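Local coordinates for putative sarcosine dimethylglycine methyltransferase (Galdieria sulphuraria, PDB 2O57), which probably transfers methyl groups from S-adenosylmethionine to sarcosine and dimethylglycine, at residues G225-L238 against L284-I297. Numbering follows the deposited sequence.
Sequences GLVTLRTFSRPDSL and LTWGGMLFRKSDKI
Strands 226-233 and 284-293 run antiparallel, their register slipping by one residue at a classic beta bulge, where Leu229 and Arg230 both face Leu290. Leu229 N gives a hydrogen bond to Leu290 O (2.8 Å). Leu290 N in turn gives one to Arg230 O, nearly straight at 165° at the hydrogen. A helix-like backbone twist at Leu229 turns its side chain toward the partner strand; CB rests on Leu290 O and CD2 reaches Arg292 CB at 4.1 Å. An alanine in place of Leu229 would probably open a gap beside Arg292 CB and leave the bulge less well filled. Leu290 lies alongside Arg230, its CD2 3.9 Å above the guanidinium plane near the rim, so apolar carbon covers one face while the nitrogens keep their polar partners, Glu73 and, on the second subunit, Asp236. These strands, joined by a long, mostly helical connection, form the 7-6 edge of the 3-2-1-4-5-7-6 sheet of class I, Rossmann-like methyltransferases, in which strand 284-293 is inserted antiparallel between strands 181-190 and 226-233. At the outer strand, Thr231 to Ser233 pair with the second subunit, extending the sheet across the interface. Gly288 lies opposite Phe232, and its lack of a side chain suits the close approach of Phe232 CB; the backbone meets the ring at its edge, with Gly288 O 3.6 Å from Phe232 CD2. On the other face, Thr228 OG1 comes obliquely to Phe291 CE1 (3.3 Å), the two side chains pointing the same way. Ser233 OG and Thr285 OG1 share a hydrogen bond of 2.8 Å, short hydroxyl side chains suiting this buried spot; each hydroxyl stands anti to its own backbone N (170° and -171°), which brings the two together. Past the strand, arginine serves twice: Arg234 lays its extended aliphatic chain beside Trp286, CD 3.7 Å from CZ3, as its charged guanidinium continues to Glu73 of the second subunit.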
loop_
_atom_site.group_PDB
_atom_site.type_symbol
_atom_site.label_atom_id
_atom_site.label_comp_id
_atom_site.label_asym_id
_atom_site.label_seq_id
_atom_site.Cartn_x
_atom_site.Cartn_y
_atom_site.Cartn_z
ATOM N N GLY A 225 -5.090 20.779 6.294
ATOM C CA GLY A 225 -6.047 20.691 5.180
ATOM C C GLY A 225 -5.690 19.656 4.116
ATOM O O GLY A 225 -6.145 19.762 2.969
ATOM N N LEU A 226 -4.889 18.652 4.494
ATOM C CA LEU A 226 -4.583 17.544 3.588
ATOM C C LEU A 226 -5.236 16.269 4.048
ATOM O O LEU A 226 -4.872 15.707 5.100
ATOM C CB LEU A 226 -3.072 17.293 3.440
ATOM C CG LEU A 226 -2.170 18.471 3.081
ATOM C CD1 LEU A 226 -0.682 18.089 3.178
ATOM C CD2 LEU A 226 -2.515 18.924 1.697
ATOM N N VAL A 227 -6.178 15.794 3.248
ATOM C CA VAL A 227 -6.862 14.524 3.534
ATOM C C VAL A 227 -6.000 13.343 3.062
ATOM O O VAL A 227 -5.320 13.437 2.023
ATOM C CB VAL A 227 -8.282 14.504 2.916
ATOM C CG1 VAL A 227 -8.224 14.451 1.406
ATOM C CG2 VAL A 227 -9.106 13.334 3.464
ATOM N N THR A 228 -6.012 12.262 3.840
ATOM C CA THR A 228 -5.244 11.077 3.522
ATOM C C THR A 228 -6.128 10.198 2.632
ATOM O O THR A 228 -7.233 9.766 3.036
ATOM C CB THR A 228 -4.815 10.316 4.784
ATOM O OG1 THR A 228 -3.926 11.136 5.553
ATOM C CG2 THR A 228 -4.088 9.050 4.380
ATOM N N LEU A 229 -5.674 10.005 1.409
ATOM C CA LEU A 229 -6.381 9.199 0.401
ATOM C C LEU A 229 -6.147 7.715 0.592
ATOM O O LEU A 229 -7.079 6.926 0.463
ATOM C CB LEU A 229 -5.907 9.555 -0.996
ATOM C CG LEU A 229 -6.135 10.982 -1.518
ATOM C CD1 LEU A 229 -5.670 11.106 -2.994
ATOM C CD2 LEU A 229 -7.605 11.399 -1.405
ATOM N N ARG A 230 -4.902 7.348 0.896
ATOM C CA ARG A 230 -4.502 5.956 1.082
ATOM C C ARG A 230 -3.152 5.870 1.794
ATOM O O ARG A 230 -2.330 6.800 1.694
ATOM C CB ARG A 230 -4.450 5.235 -0.266
ATOM C CG ARG A 230 -3.458 5.827 -1.290
ATOM C CD ARG A 230 -3.629 5.236 -2.680
ATOM N NE ARG A 230 -4.685 5.939 -3.428
ATOM C CZ ARG A 230 -4.642 6.232 -4.728
ATOM N NH1 ARG A 230 -3.615 5.860 -5.501
ATOM N NH2 ARG A 230 -5.645 6.895 -5.281
ATOM N N THR A 231 -2.915 4.744 2.475
ATOM C CA THR A 231 -1.647 4.465 3.137
ATOM C C THR A 231 -1.193 3.013 2.933
ATOM O O THR A 231 -2.012 2.108 2.605
ATOM C CB THR A 231 -1.679 4.805 4.650
ATOM O OG1 THR A 231 -2.580 3.943 5.345
ATOM C CG2 THR A 231 -2.115 6.245 4.895
ATOM N N PHE A 232 0.116 2.810 3.122
ATOM C CA PHE A 232 0.786 1.566 2.837
ATOM C C PHE A 232 1.839 1.395 3.922
ATOM O O PHE A 232 2.508 2.363 4.314
ATOM C CB PHE A 232 1.486 1.622 1.450
ATOM C CG PHE A 232 0.567 1.982 0.296
ATOM C CD1 PHE A 232 -0.019 0.987 -0.491
ATOM C CD2 PHE A 232 0.297 3.314 -0.019
ATOM C CE1 PHE A 232 -0.888 1.326 -1.560
ATOM C CE2 PHE A 232 -0.578 3.650 -1.062
ATOM C CZ PHE A 232 -1.162 2.668 -1.837
ATOM N N SER A 233 1.961 0.181 4.442
ATOM C CA SER A 233 3.020 -0.129 5.413
ATOM C C SER A 233 3.655 -1.404 4.893
ATOM O O SER A 233 2.956 -2.417 4.694
ATOM C CB SER A 233 2.433 -0.304 6.823
ATOM O OG SER A 233 3.408 -0.830 7.727
ATOM N N ARG A 234 4.953 -1.335 4.603
ATOM C CA ARG A 234 5.654 -2.479 4.046
ATOM C C ARG A 234 6.871 -2.781 4.905
ATOM O O ARG A 234 7.993 -2.440 4.491
ATOM C CB ARG A 234 6.086 -2.172 2.618
ATOM C CG ARG A 234 4.892 -1.920 1.660
ATOM C CD ARG A 234 5.407 -1.532 0.283
ATOM N NE ARG A 234 4.355 -1.091 -0.639
ATOM C CZ ARG A 234 3.758 -1.901 -1.504
ATOM N NH1 ARG A 234 4.092 -3.210 -1.576
ATOM N NH2 ARG A 234 2.843 -1.390 -2.327
ATOM N N PRO A 235 6.669 -3.422 6.086
ATOM C CA PRO A 235 7.868 -3.786 6.877
ATOM C C PRO A 235 8.718 -4.858 6.170
ATOM O O PRO A 235 9.936 -4.913 6.382
ATOM C CB PRO A 235 7.291 -4.289 8.206
ATOM C CG PRO A 235 5.878 -4.748 7.858
ATOM C CD PRO A 235 5.406 -3.817 6.767
ATOM N N ASP A 236 8.109 -5.653 5.282
ATOM C CA ASP A 236 8.892 -6.554 4.443
ATOM C C ASP A 236 9.922 -5.849 3.561
ATOM O O ASP A 236 11.062 -6.278 3.514
ATOM C CB ASP A 236 8.029 -7.585 3.658
ATOM C CG ASP A 236 7.047 -6.950 2.653
ATOM O OD1 ASP A 236 6.861 -5.692 2.570
ATOM O OD2 ASP A 236 6.420 -7.774 1.943
ATOM N N SER A 237 9.521 -4.787 2.870
ATOM C CA SER A 237 10.426 -3.975 2.072
ATOM C C SER A 237 11.557 -3.380 2.921
ATOM O O SER A 237 12.714 -3.376 2.486
ATOM C CB SER A 237 9.671 -2.864 1.314
ATOM O OG SER A 237 9.074 -3.398 0.120
ATOM N N LEU A 238 11.217 -2.852 4.098
ATOM C CA LEU A 238 12.207 -2.281 5.001
ATOM C C LEU A 238 13.305 -3.311 5.322
ATOM O O LEU A 238 14.516 -3.017 5.145
ATOM C CB LEU A 238 11.545 -1.811 6.286
ATOM C CG LEU A 238 12.489 -1.023 7.215
ATOM C CD1 LEU A 238 12.400 0.418 6.886
ATOM C CD2 LEU A 238 12.078 -1.258 8.668
ATOM N N LEU A 284 9.444 -1.109 13.368
ATOM C CA LEU A 284 9.744 -0.173 12.282
ATOM C C LEU A 284 9.105 -0.641 10.995
ATOM O O LEU A 284 8.914 -1.844 10.780
ATOM C CB LEU A 284 11.251 -0.043 12.080
ATOM C CG LEU A 284 12.074 0.348 13.317
ATOM C CD1 LEU A 284 13.578 0.388 12.928
ATOM C CD2 LEU A 284 11.660 1.701 13.839
ATOM N N THR A 285 8.797 0.304 10.131
ATOM C CA THR A 285 8.230 -0.048 8.819
ATOM C C THR A 285 8.647 0.934 7.729
ATOM O O THR A 285 9.304 1.918 8.005
ATOM C CB THR A 285 6.659 -0.184 8.883
ATOM O OG1 THR A 285 6.180 -0.725 7.664
ATOM C CG2 THR A 285 5.948 1.160 9.159
ATOM N N TRP A 286 8.294 0.636 6.490
ATOM C CA TRP A 286 8.485 1.596 5.413
ATOM C C TRP A 286 7.091 2.007 4.999
ATOM O O TRP A 286 6.327 1.177 4.531
ATOM C CB TRP A 286 9.266 0.987 4.239
ATOM C CG TRP A 286 9.460 1.955 3.067
ATOM C CD1 TRP A 286 10.032 3.213 3.118
ATOM C CD2 TRP A 286 9.086 1.737 1.722
ATOM N NE1 TRP A 286 9.993 3.790 1.883
ATOM C CE2 TRP A 286 9.452 2.895 0.991
ATOM C CE3 TRP A 286 8.492 0.660 1.041
ATOM C CZ2 TRP A 286 9.233 3.020 -0.389
ATOM C CZ3 TRP A 286 8.284 0.779 -0.344
ATOM C CH2 TRP A 286 8.649 1.962 -1.037
ATOM N N GLY A 287 6.772 3.282 5.198
ATOM C CA GLY A 287 5.424 3.810 5.007
ATOM C C GLY A 287 5.278 4.501 3.679
ATOM O O GLY A 287 6.244 5.022 3.139
ATOM N N GLY A 288 4.066 4.497 3.135
ATOM C CA GLY A 288 3.781 5.232 1.897
ATOM C C GLY A 288 2.420 5.887 2.093
ATOM O O GLY A 288 1.537 5.282 2.722
HETATM N N MSE A 289 2.235 7.102 1.576
HETATM C CA MSE A 289 0.952 7.790 1.714
HETATM C C MSE A 289 0.648 8.718 0.548
HETATM O O MSE A 289 1.546 9.280 -0.044
HETATM C CB MSE A 289 0.905 8.635 2.981
HETATM C CG MSE A 289 1.560 7.979 4.191
HETATM SE SE MSE A 289 1.722 9.071 5.766
HETATM C CE MSE A 289 -0.170 9.175 6.325
ATOM N N LEU A 290 -0.636 8.895 0.258
ATOM C CA LEU A 290 -1.060 9.930 -0.673
ATOM C C LEU A 290 -2.084 10.805 0.011
ATOM O O LEU A 290 -2.970 10.321 0.748
ATOM C CB LEU A 290 -1.639 9.349 -1.947
ATOM C CG LEU A 290 -0.635 8.960 -3.041
ATOM C CD1 LEU A 290 -0.036 7.528 -2.703
ATOM C CD2 LEU A 290 -1.460 8.926 -4.274
ATOM N N PHE A 291 -1.948 12.100 -0.225
ATOM C CA PHE A 291 -2.824 13.100 0.366
ATOM C C PHE A 291 -3.395 13.948 -0.738
ATOM O O PHE A 291 -2.791 14.059 -1.810
ATOM C CB PHE A 291 -2.038 14.046 1.276
ATOM C CG PHE A 291 -1.232 13.368 2.353
ATOM C CD1 PHE A 291 -1.816 13.037 3.573
ATOM C CD2 PHE A 291 0.122 13.109 2.159
ATOM C CE1 PHE A 291 -1.057 12.436 4.590
ATOM C CE2 PHE A 291 0.892 12.524 3.169
ATOM C CZ PHE A 291 0.299 12.185 4.382
ATOM N N ARG A 292 -4.546 14.559 -0.487
ATOM C CA ARG A 292 -5.018 15.606 -1.369
ATOM C C ARG A 292 -5.327 16.869 -0.562
ATOM O O ARG A 292 -5.832 16.791 0.559
ATOM C CB ARG A 292 -6.244 15.159 -2.168
ATOM C CG ARG A 292 -6.695 16.178 -3.225
ATOM C CD ARG A 292 -7.975 15.800 -3.973
ATOM N NE ARG A 292 -7.888 14.615 -4.830
ATOM C CZ ARG A 292 -7.417 14.566 -6.083
ATOM N NH1 ARG A 292 -6.893 15.644 -6.708
ATOM N NH2 ARG A 292 -7.462 13.404 -6.715
ATOM N N LYS A 293 -4.997 18.030 -1.120
ATOM C CA LYS A 293 -5.367 19.305 -0.516
ATOM C C LYS A 293 -6.879 19.612 -0.733
ATOM O O LYS A 293 -7.275 20.261 -1.717
ATOM C CB LYS A 293 -4.512 20.447 -1.063
ATOM C CG LYS A 293 -4.767 21.777 -0.366
ATOM C CD LYS A 293 -3.712 22.847 -0.778
ATOM C CE LYS A 293 -4.114 24.251 -0.322
ATOM N NZ LYS A 293 -3.056 25.260 -0.724
ATOM N N SER A 294 -7.695 19.091 0.179
ATOM C CA SER A 294 -9.160 19.248 0.165
ATOM C C SER A 294 -9.653 18.806 1.528
ATOM O O SER A 294 -8.977 18.032 2.228
ATOM C CB SER A 294 -9.842 18.386 -0.923
ATOM O OG SER A 294 -9.536 17.013 -0.739
ATOM N N ASP A 295 -10.846 19.261 1.861
ATOM C CA ASP A 295 -11.494 18.960 3.128
ATOM C C ASP A 295 -11.864 17.482 3.218
ATOM O O ASP A 295 -11.777 16.891 4.293
ATOM C CB ASP A 295 -12.738 19.855 3.263
ATOM C CG ASP A 295 -13.399 19.771 4.637
ATOM O OD1 ASP A 295 -12.684 19.560 5.650
ATOM O OD2 ASP A 295 -14.648 19.945 4.698
ATOM N N LYS A 296 -12.243 16.881 2.089
ATOM C CA LYS A 296 -12.774 15.512 2.078
ATOM C C LYS A 296 -12.298 14.617 0.938
ATOM O O LYS A 296 -11.917 15.125 -0.124
ATOM C CB LYS A 296 -14.321 15.523 2.049
ATOM C CG LYS A 296 -15.012 16.107 3.279
ATOM C CD LYS A 296 -14.927 15.199 4.513
ATOM C CE LYS A 296 -15.837 15.729 5.633
ATOM N NZ LYS A 296 -16.439 14.621 6.467
ATOM N N ILE A 297 -12.251 13.313 1.304
ATOM C CA ILE A 297 -12.251 12.055 0.492
ATOM C C ILE A 297 -11.283 10.979 1.028
ATOM O O ILE A 297 -11.654 9.819 1.225
ATOM C CB ILE A 297 -12.147 12.186 -1.059
ATOM C CG1 ILE A 297 -13.318 12.989 -1.627
ATOM C CG2 ILE A 297 -12.215 10.768 -1.705
ATOM C CD1 ILE A 297 -13.060 13.545 -3.012
ATOM O OXT ILE A 297 -10.112 11.222 1.271
#